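PDB 4HD5: polysaccharide deacetylase from Bacillus cereus, which binds zinc and probably hydrolyses carbon-nitrogen bonds other than peptide bonds, consistent with removal of acetyl groups from polysaccharides. Local coordinates for residues 57-62 / 104-109; 112-117 / 138-143. One frame throughout, in Å; residues are numbered along the deposited sequence. Where two conformers were deposited one is given.

Contact 1: residues 57-62 / 104-109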
ATOM      1  N   GLU A  57      -9.599 -10.656   8.947  1.00 20.99           N
ATOM      2  CA  GLU A  57      -9.617 -12.072   8.561  1.00 21.51           C
ATOM      3  C   GLU A  57     -10.926 -12.534   7.908  1.00 21.06           C
ATOM      4  O   GLU A  57     -10.958 -13.606   7.300  1.00 21.34           O
ATOM      5  CB  GLU A  57      -9.352 -12.956   9.782  1.00 23.85           C
ATOM      6  CG  GLU A  57      -8.043 -12.657  10.490  1.00 25.55           C
ATOM      7  CD  GLU A  57      -7.791 -13.576  11.670  1.00 28.07           C
ATOM      8  OE1 GLU A  57      -8.655 -13.648  12.572  1.00 29.47           O
ATOM      9  OE2 GLU A  57      -6.717 -14.212  11.705  1.00 29.83           O
ATOM     10  N   SER A  58     -12.001 -11.755   8.044  1.00 19.27           N
ATOM     11  CA  SER A  58     -13.303 -12.142   7.489  1.00 19.41           C
ATOM     12  C   SER A  58     -13.274 -12.284   5.960  1.00 18.68           C
ATOM     13  O   SER A  58     -12.550 -11.569   5.272  1.00 17.41           O
ATOM     14  CB  SER A  58     -14.382 -11.117   7.852  1.00 19.23           C
ATOM     15  OG  SER A  58     -14.481 -10.921   9.248  1.00 19.57           O
ATOM     16  N   THR A  59     -14.071 -13.219   5.451  1.00 19.12           N
ATOM     17  CA  THR A  59     -14.284 -13.382   4.018  1.00 18.54           C
ATOM     18  C   THR A  59     -15.759 -13.250   3.643  1.00 18.63           C
ATOM     19  O   THR A  59     -16.104 -13.238   2.466  1.00 17.61           O
ATOM     20  CB  THR A  59     -13.788 -14.759   3.543  1.00 19.13           C
ATOM     21  OG1 THR A  59     -14.574 -15.791   4.155  1.00 19.58           O
ATOM     22  CG2 THR A  59     -12.317 -14.949   3.899  1.00 19.20           C
ATOM     23  N   ASN A  60     -16.635 -13.155   4.640  1.00 19.58           N
ATOM     24  CA  ASN A  60     -18.062 -13.088   4.376  1.00 20.65           C
ATOM     25  C   ASN A  60     -18.804 -12.268   5.411  1.00 20.44           C
ATOM     26  O   ASN A  60     -18.275 -11.934   6.470  1.00 19.94           O
ATOM     27  CB  ASN A  60     -18.669 -14.496   4.256  1.00 22.36           C
ATOM     28  CG  ASN A  60     -18.458 -15.342   5.500  1.00 24.36           C
ATOM     29  OD1 ASN A  60     -18.953 -15.024   6.581  1.00 26.24           O
ATOM     30  ND2 ASN A  60     -17.735 -16.442   5.345  1.00 26.11           N
ATOM     31  N   THR A  61     -20.038 -11.936   5.069  1.00 20.78           N
ATOM     32  CA  THR A  61     -20.921 -11.187   5.948  1.00 20.71           C
ATOM     33  C   THR A  61     -22.339 -11.412   5.470  1.00 21.62           C
ATOM     34  O   THR A  61     -22.561 -11.992   4.405  1.00 21.39           O
ATOM     35  CB  THR A  61     -20.577  -9.677   5.944  1.00 19.93           C
ATOM     36  OG1 THR A  61     -21.392  -8.978   6.895  1.00 20.34           O
ATOM     37  CG2 THR A  61     -20.767  -9.065   4.561  1.00 19.41           C
ATOM     38  N   SER A  62     -23.291 -10.972   6.282  1.00 22.85           N
ATOM     39  CA  SER A  62     -24.707 -11.033   5.944  0.60 23.82           C
ATOM     40  C   SER A  62     -25.196  -9.604   5.784  1.00 23.49           C
ATOM     41  O   SER A  62     -24.988  -8.789   6.666  1.00 23.57           O
ATOM     42  CB  SER A  62     -25.485 -11.740   7.059  0.60 24.70           C
ATOM     43  OG  SER A  62     -26.882 -11.545   6.926  0.60 25.54           O
ATOM     44  N   PRO A 104     -26.499 -13.591   1.771  1.00 30.94           N
ATOM     45  CA  PRO A 104     -25.129 -13.895   2.166  1.00 30.73           C
ATOM     46  C   PRO A 104     -24.161 -13.273   1.173  1.00 29.35           C
ATOM     47  O   PRO A 104     -24.340 -13.439  -0.038  1.00 28.33           O
ATOM     48  CB  PRO A 104     -25.072 -15.419   2.079  1.00 31.46           C
ATOM     49  CG  PRO A 104     -26.064 -15.770   1.023  1.00 32.31           C
ATOM     50  CD  PRO A 104     -27.148 -14.726   1.091  1.00 31.71           C
ATOM     51  N   PHE A 105     -23.166 -12.540   1.670  1.00 27.89           N
ATOM     52  CA  PHE A 105     -22.105 -12.020   0.806  1.00 26.16           C
ATOM     53  C   PHE A 105     -20.776 -12.657   1.168  1.00 25.21           C
ATOM     54  O   PHE A 105     -20.375 -12.625   2.328  1.00 24.44           O
ATOM     55  CB  PHE A 105     -21.979 -10.500   0.914  1.00 25.97           C
ATOM     56  CG  PHE A 105     -20.925  -9.929   0.006  1.00 25.82           C
ATOM     57  CD1 PHE A 105     -21.152  -9.843  -1.360  1.00 26.46           C
ATOM     58  CD2 PHE A 105     -19.697  -9.519   0.505  1.00 26.18           C
ATOM     59  CE1 PHE A 105     -20.183  -9.339  -2.206  1.00 26.78           C
ATOM     60  CE2 PHE A 105     -18.727  -9.009  -0.338  1.00 25.97           C
ATOM     61  CZ  PHE A 105     -18.970  -8.918  -1.696  1.00 25.93           C
ATOM     62  N   ASP A 106     -20.105 -13.228   0.169  1.00 24.01           N
ATOM     63  CA  ASP A 106     -18.790 -13.848   0.332  1.00 24.02           C
ATOM     64  C   ASP A 106     -17.871 -13.370  -0.792  1.00 23.17           C
ATOM     65  O   ASP A 106     -18.271 -13.350  -1.959  1.00 24.94           O
ATOM     66  CB  ASP A 106     -18.913 -15.377   0.307  1.00 24.51           C
ATOM     67  CG  ASP A 106     -17.623 -16.084   0.719  1.00 24.46           C
ATOM     68  OD1 ASP A 106     -16.589 -15.910   0.040  1.00 22.64           O
ATOM     69  OD2 ASP A 106     -17.646 -16.820   1.729  1.00 26.17           O
ATOM     70  N   ILE A 107     -16.637 -13.007  -0.448  1.00 21.63           N
ATOM     71  CA  ILE A 107     -15.693 -12.484  -1.441  1.00 20.69           C
ATOM     72  C   ILE A 107     -15.252 -13.527  -2.483  1.00 20.35           C
ATOM     73  O   ILE A 107     -14.620 -13.174  -3.471  1.00 18.71           O
ATOM     74  CB  ILE A 107     -14.446 -11.842  -0.785  1.00 20.44           C
ATOM     75  CG1 ILE A 107     -13.625 -12.886  -0.012  1.00 21.76           C
ATOM     76  CG2 ILE A 107     -14.862 -10.683   0.112  1.00 21.05           C
ATOM     77  CD1 ILE A 107     -12.361 -12.339   0.619  1.00 21.55           C
ATOM     78  N   LYS A 108     -15.592 -14.800  -2.267  1.00 22.42           N
ATOM     79  CA  LYS A 108     -15.400 -15.833  -3.296  1.00 23.14           C
ATOM     80  C   LYS A 108     -16.160 -15.475  -4.579  1.00 22.42           C
ATOM     81  O   LYS A 108     -15.762 -15.882  -5.668  1.00 22.42           O
ATOM     82  CB  LYS A 108     -15.841 -17.218  -2.792  1.00 25.13           C
ATOM     83  CG  LYS A 108     -17.352 -17.398  -2.698  1.00 27.55           C
ATOM     84  CD  LYS A 108     -17.751 -18.676  -1.974  1.00 31.71           C
ATOM     85  CE  LYS A 108     -19.264 -18.741  -1.812  1.00 34.08           C
ATOM     86  NZ  LYS A 108     -19.737 -19.999  -1.167  1.00 37.19           N
ATOM     87  N   GLU A 109     -17.247 -14.720  -4.439  1.00 22.18           N
ATOM     88  CA  GLU A 109     -17.993 -14.181  -5.577  1.00 22.41           C
ATOM     89  C   GLU A 109     -17.147 -13.267  -6.474  1.00 21.32           C
ATOM     90  O   GLU A 109     -17.441 -13.116  -7.663  1.00 20.45           O
ATOM     91  CB  GLU A 109     -19.214 -13.398  -5.088  1.00 25.37           C
ATOM     92  CG  GLU A 109     -20.250 -14.218  -4.331  1.00 28.25           C
ATOM     93  CD  GLU A 109     -20.869 -15.315  -5.172  1.00 30.26           C
ATOM     94  OE1 GLU A 109     -20.994 -15.132  -6.401  1.00 32.98           O
ATOM     95  OE2 GLU A 109     -21.231 -16.363  -4.596  1.00 33.63           O
TER
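Thr61 CG2 and Phe105 CB meet because Thr61, with OG1 anti to the backbone N (chi1 -175°), has its methyl between that N and the carbonyl carbon, while Phe105 turns CG opposite its own N (chi1 -178°) and carries the ring off from Thr61. The two belong to an antiparallel pair of strands, 60-62 and 104-106, in a three-stranded sheet of the N-terminal all-beta part of the chain. Thr61 and Phe105 form a hydrogen-bonded pair: Thr61 N gives to Phe105 O at 2.8 Å, and Phe105 N gives to Thr61 O at 2.9 Å. On their buried face the Thr61 methyl sits at the edge of the Phe105 ring, and the ring goes on to an edge-to-face contact with Phe117. Thr61 OG1 instead bonds Thr52 O. One bond beyond the last bridge, Ile107 N gives to Thr59 O (3.0 Å), close to linear, as the chain enters the 3-10 segment that begins at Ile107. Ile107 crosses Thr59 at about a right angle, CG1 4.0 Å from Thr59 CB. The more exposed face carries Asn60 and Asp106, with Asp106 OD2 3.6 Å from Asn60 CB. Asp106 closes an Asx turn over the strand end: OD1 accepts from Lys108 N at 2.7 Å through its anti lone pair.

Contact 2: residues 112-117 / 138-143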
ATOM      1  N   GLY A 112     -12.129 -13.937  -4.454  1.00 15.93           N
ATOM      2  CA  GLY A 112     -11.320 -13.658  -3.272  1.00 15.87           C
ATOM      3  C   GLY A 112     -10.623 -12.311  -3.286  1.00 15.40           C
ATOM      4  O   GLY A 112      -9.700 -12.085  -2.505  1.00 16.03           O
ATOM      5  N   LYS A 113     -11.048 -11.413  -4.173  1.00 14.96           N
ATOM      6  CA  LYS A 113     -10.527 -10.058  -4.193  1.00 14.51           C
ATOM      7  C   LYS A 113     -11.126  -9.294  -3.018  1.00 14.26           C
ATOM      8  O   LYS A 113     -12.298  -9.480  -2.671  1.00 14.65           O
ATOM      9  CB  LYS A 113     -10.860  -9.361  -5.506  1.00 15.33           C
ATOM     10  CG  LYS A 113     -10.138  -9.938  -6.717  1.00 16.91           C
ATOM     11  CD  LYS A 113     -10.754  -9.399  -7.996  1.00 18.19           C
ATOM     12  CE  LYS A 113      -9.961  -9.813  -9.219  1.00 20.39           C
ATOM     13  NZ  LYS A 113     -10.684  -9.404 -10.453  1.00 21.13           N
ATOM     14  N   ARG A 114     -10.308  -8.456  -2.392  1.00 13.66           N
ATOM     15  CA  ARG A 114     -10.708  -7.736  -1.191  1.00 12.66           C
ATOM     16  C   ARG A 114     -10.670  -6.239  -1.471  1.00 11.54           C
ATOM     17  O   ARG A 114     -10.697  -5.834  -2.625  1.00 10.85           O
ATOM     18  CB  ARG A 114      -9.812  -8.147  -0.027  1.00 13.16           C
ATOM     19  CG  ARG A 114      -9.887  -9.635   0.280  1.00 14.07           C
ATOM     20  CD  ARG A 114      -8.816 -10.062   1.268  1.00 15.06           C
ATOM     21  NE  ARG A 114      -9.001  -9.438   2.572  1.00 15.93           N
ATOM     22  CZ  ARG A 114      -9.752  -9.923   3.564  1.00 17.27           C
ATOM     23  NH1 ARG A 114     -10.406 -11.070   3.444  1.00 17.95           N
ATOM     24  NH2 ARG A 114      -9.845  -9.247   4.701  1.00 18.25           N
ATOM     25  N   GLY A 115     -10.648  -5.416  -0.425  1.00 10.68           N
ATOM     26  CA  GLY A 115     -10.686  -3.968  -0.579  1.00 10.30           C
ATOM     27  C   GLY A 115     -12.064  -3.374  -0.316  1.00 10.77           C
ATOM     28  O   GLY A 115     -12.925  -3.992   0.318  1.00 10.34           O
ATOM     29  N   GLU A 116     -12.263  -2.170  -0.833  1.00 11.00           N
ATOM     30  CA  GLU A 116     -13.492  -1.430  -0.646  1.00 12.48           C
ATOM     31  C   GLU A 116     -14.566  -1.889  -1.642  1.00 12.53           C
ATOM     32  O   GLU A 116     -14.346  -1.896  -2.854  1.00 12.09           O
ATOM     33  CB  GLU A 116     -13.200   0.073  -0.787  1.00 13.27           C
ATOM     34  CG  GLU A 116     -14.411   0.990  -0.786  1.00 14.43           C
ATOM     35  CD  GLU A 116     -14.008   2.446  -0.932  1.00 15.65           C
ATOM     36  OE1 GLU A 116     -13.450   3.014   0.035  1.00 16.03           O
ATOM     37  OE2 GLU A 116     -14.238   3.018  -2.018  1.00 16.03           O
ATOM     38  N   PHE A 117     -15.727  -2.265  -1.103  1.00 13.41           N
ATOM     39  CA  PHE A 117     -16.895  -2.626  -1.899  1.00 14.29           C
ATOM     40  C   PHE A 117     -17.984  -1.588  -1.678  1.00 15.12           C
ATOM     41  O   PHE A 117     -18.266  -1.212  -0.534  1.00 14.95           O
ATOM     42  CB  PHE A 117     -17.449  -3.988  -1.472  1.00 14.85           C
ATOM     43  CG  PHE A 117     -16.568  -5.147  -1.823  1.00 14.65           C
ATOM     44  CD1 PHE A 117     -15.455  -5.441  -1.055  1.00 14.46           C
ATOM     45  CD2 PHE A 117     -16.871  -5.965  -2.900  1.00 14.73           C
ATOM     46  CE1 PHE A 117     -14.644  -6.514  -1.367  1.00 14.44           C
ATOM     47  CE2 PHE A 117     -16.069  -7.045  -3.217  1.00 14.66           C
ATOM     48  CZ  PHE A 117     -14.952  -7.321  -2.447  1.00 14.74           C
ATOM     49  N   ILE A 138     -18.615  -1.258   2.468  1.00 14.79           N
ATOM     50  CA  ILE A 138     -17.981  -2.256   3.316  1.00 13.79           C
ATOM     51  C   ILE A 138     -16.567  -2.479   2.775  1.00 12.70           C
ATOM     52  O   ILE A 138     -16.368  -2.567   1.557  1.00 11.94           O
ATOM     53  CB  ILE A 138     -18.782  -3.582   3.350  1.00 14.23           C
ATOM     54  CG1 ILE A 138     -18.192  -4.533   4.396  1.00 14.55           C
ATOM     55  CG2 ILE A 138     -18.823  -4.244   1.987  1.00 13.98           C
ATOM     56  CD1 ILE A 138     -19.042  -5.751   4.663  1.00 15.26           C
ATOM     57  N   THR A 139     -15.598  -2.565   3.682  1.00 11.83           N
ATOM     58  CA  THR A 139     -14.192  -2.657   3.301  1.00 11.07           C
ATOM     59  C   THR A 139     -13.524  -3.866   3.936  1.00 11.02           C
ATOM     60  O   THR A 139     -13.362  -3.940   5.152  1.00 11.14           O
ATOM     61  CB  THR A 139     -13.455  -1.360   3.656  1.00 10.70           C
ATOM     62  OG1 THR A 139     -13.951  -0.313   2.815  1.00 10.47           O
ATOM     63  CG2 THR A 139     -11.929  -1.491   3.469  1.00 10.28           C
ATOM     64  N   PHE A 140     -13.164  -4.823   3.088  1.00 10.92           N
ATOM     65  CA  PHE A 140     -12.368  -5.965   3.484  1.00 10.96           C
ATOM     66  C   PHE A 140     -10.902  -5.570   3.296  1.00 10.70           C
ATOM     67  O   PHE A 140     -10.439  -5.404   2.165  1.00  9.79           O
ATOM     68  CB  PHE A 140     -12.718  -7.185   2.627  1.00 11.17           C
ATOM     69  CG  PHE A 140     -14.101  -7.732   2.882  1.00 11.67           C
ATOM     70  CD1 PHE A 140     -15.212  -7.144   2.300  1.00 11.91           C
ATOM     71  CD2 PHE A 140     -14.287  -8.837   3.706  1.00 12.37           C
ATOM     72  CE1 PHE A 140     -16.487  -7.646   2.533  1.00 12.48           C
ATOM     73  CE2 PHE A 140     -15.558  -9.344   3.946  1.00 12.84           C
ATOM     74  CZ  PHE A 140     -16.657  -8.746   3.353  1.00 13.02           C
ATOM     75  N   GLU A 141     -10.189  -5.388   4.401  1.00 10.99           N
ATOM     76  CA  GLU A 141      -8.807  -4.910   4.351  1.00 11.04           C
ATOM     77  C   GLU A 141      -7.995  -5.796   3.433  1.00 11.12           C
ATOM     78  O   GLU A 141      -8.074  -7.018   3.523  1.00 10.67           O
ATOM     79  CB  GLU A 141      -8.175  -4.942   5.738  1.00 11.74           C
ATOM     80  CG  GLU A 141      -8.791  -3.957   6.719  1.00 12.49           C
ATOM     81  CD  GLU A 141      -8.579  -2.517   6.315  1.00 12.91           C
ATOM     82  OE1 GLU A 141      -7.615  -2.219   5.575  1.00 12.13           O
ATOM     83  OE2 GLU A 141      -9.392  -1.674   6.741  1.00 15.39           O
ATOM     84  N   GLN A 142      -7.218  -5.199   2.539  1.00 11.50           N
ATOM     85  CA  GLN A 142      -6.310  -6.037   1.758  1.00 11.70           C
ATOM     86  C   GLN A 142      -4.877  -5.959   2.239  1.00 11.17           C
ATOM     87  O   GLN A 142      -4.449  -4.976   2.854  1.00 10.07           O
ATOM     88  CB  GLN A 142      -6.432  -5.855   0.244  1.00 13.04           C
ATOM     89  CG  GLN A 142      -6.758  -4.491  -0.324  1.00 13.12           C
ATOM     90  CD  GLN A 142      -6.880  -4.536  -1.850  1.00 13.67           C
ATOM     91  OE1 GLN A 142      -7.032  -5.610  -2.446  1.00 15.63           O
ATOM     92  NE2 GLN A 142      -6.830  -3.380  -2.483  1.00 12.50           N
ATOM     93  N   LYS A 143      -4.165  -7.047   1.995  1.00 11.35           N
ATOM     94  CA  LYS A 143      -2.779  -7.172   2.385  1.00 11.51           C
ATOM     95  C   LYS A 143      -1.922  -6.311   1.488  1.00  9.41           C
ATOM     96  O   LYS A 143      -2.250  -6.111   0.326  1.00  9.22           O
ATOM     97  CB  LYS A 143      -2.345  -8.631   2.333  1.00 13.52           C
ATOM     98  CG  LYS A 143      -2.847  -9.406   3.539  1.00 17.14           C
ATOM     99  CD  LYS A 143      -2.850 -10.917   3.357  1.00 19.14           C
ATOM    100  CE  LYS A 143      -1.542 -11.443   2.774  1.00 20.63           C
ATOM    101  NZ  LYS A 143      -1.653 -11.734   1.318  1.00 21.69           N
TER
HETATM  102  O   HOH W   1      -7.363  -8.572  -2.683  1.00 16.00           O
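Arg114 and Phe140 lie crosswise where the beta hairpin of strands 115-125 and 130-140 opens at its base, and with Phe117 they have the largest areas buried here. Arg114 CB rests 3.6 Å from Phe140 O. A bend at chi3 (65°) then brings the guanidinium against segment 138-143, with Phe140 CB over one of its faces, toward the rim, and Glu141 O at its edge. That carbonyl is gripped side-on by two nitrogens: NE at 2.8 Å and NH2 at 3.1 Å from Glu141 O, which lies nearly in the guanidinium plane, with the NE bond the straighter. The third nitrogen, NH1, bonds Ser58 O, which probably helps to hold the group's rotation. Phe140 stands almost upright to the guanidinium, planes 85° apart, and is buried beside Phe117; the closest ring atoms, Phe117 CE1 and Phe140 CD1, are 3.8 Å apart and the rings are inclined at 80°. Phe117 CB also packs on Ile138 CG2, and its ring meets Phe110 edge-to-face. On the backbone, Gly115 pairs with Phe140 and Phe117 with Ile138, each by two hydrogen bonds. Past the Gly115-Phe140 pair, Gln142 runs extended beyond CG beside Gly115, and its NE2 bonds the carbonyls of Ile193 and Val196. A water ties the two segments at this end, accepting from Arg114 N at 3.0 Å and donating to Gln142 OE1 at 3.0 Å.

Contact 1 closes before contact 2 opens, strand 115-125 being the next strand after 103-106. Their centres are 10 Å apart, in two different antiparallel sheets, of three and four strands, that face each other across a buried layer of side chains: Thr61 touches Ile138, and both Phe105 and Ile107 touch Phe140. The connecting segment adds a probable hydrogen bond, Ile107 O to Gly112 N at 2.8 Å. Both contacts lie away from the zinc site of Asp206, His264 and His268. Segment 138-143 leads on to strand 146-149 of the parallel sheet, so contact 2 sits where the all-beta part meets the deacetylase barrel.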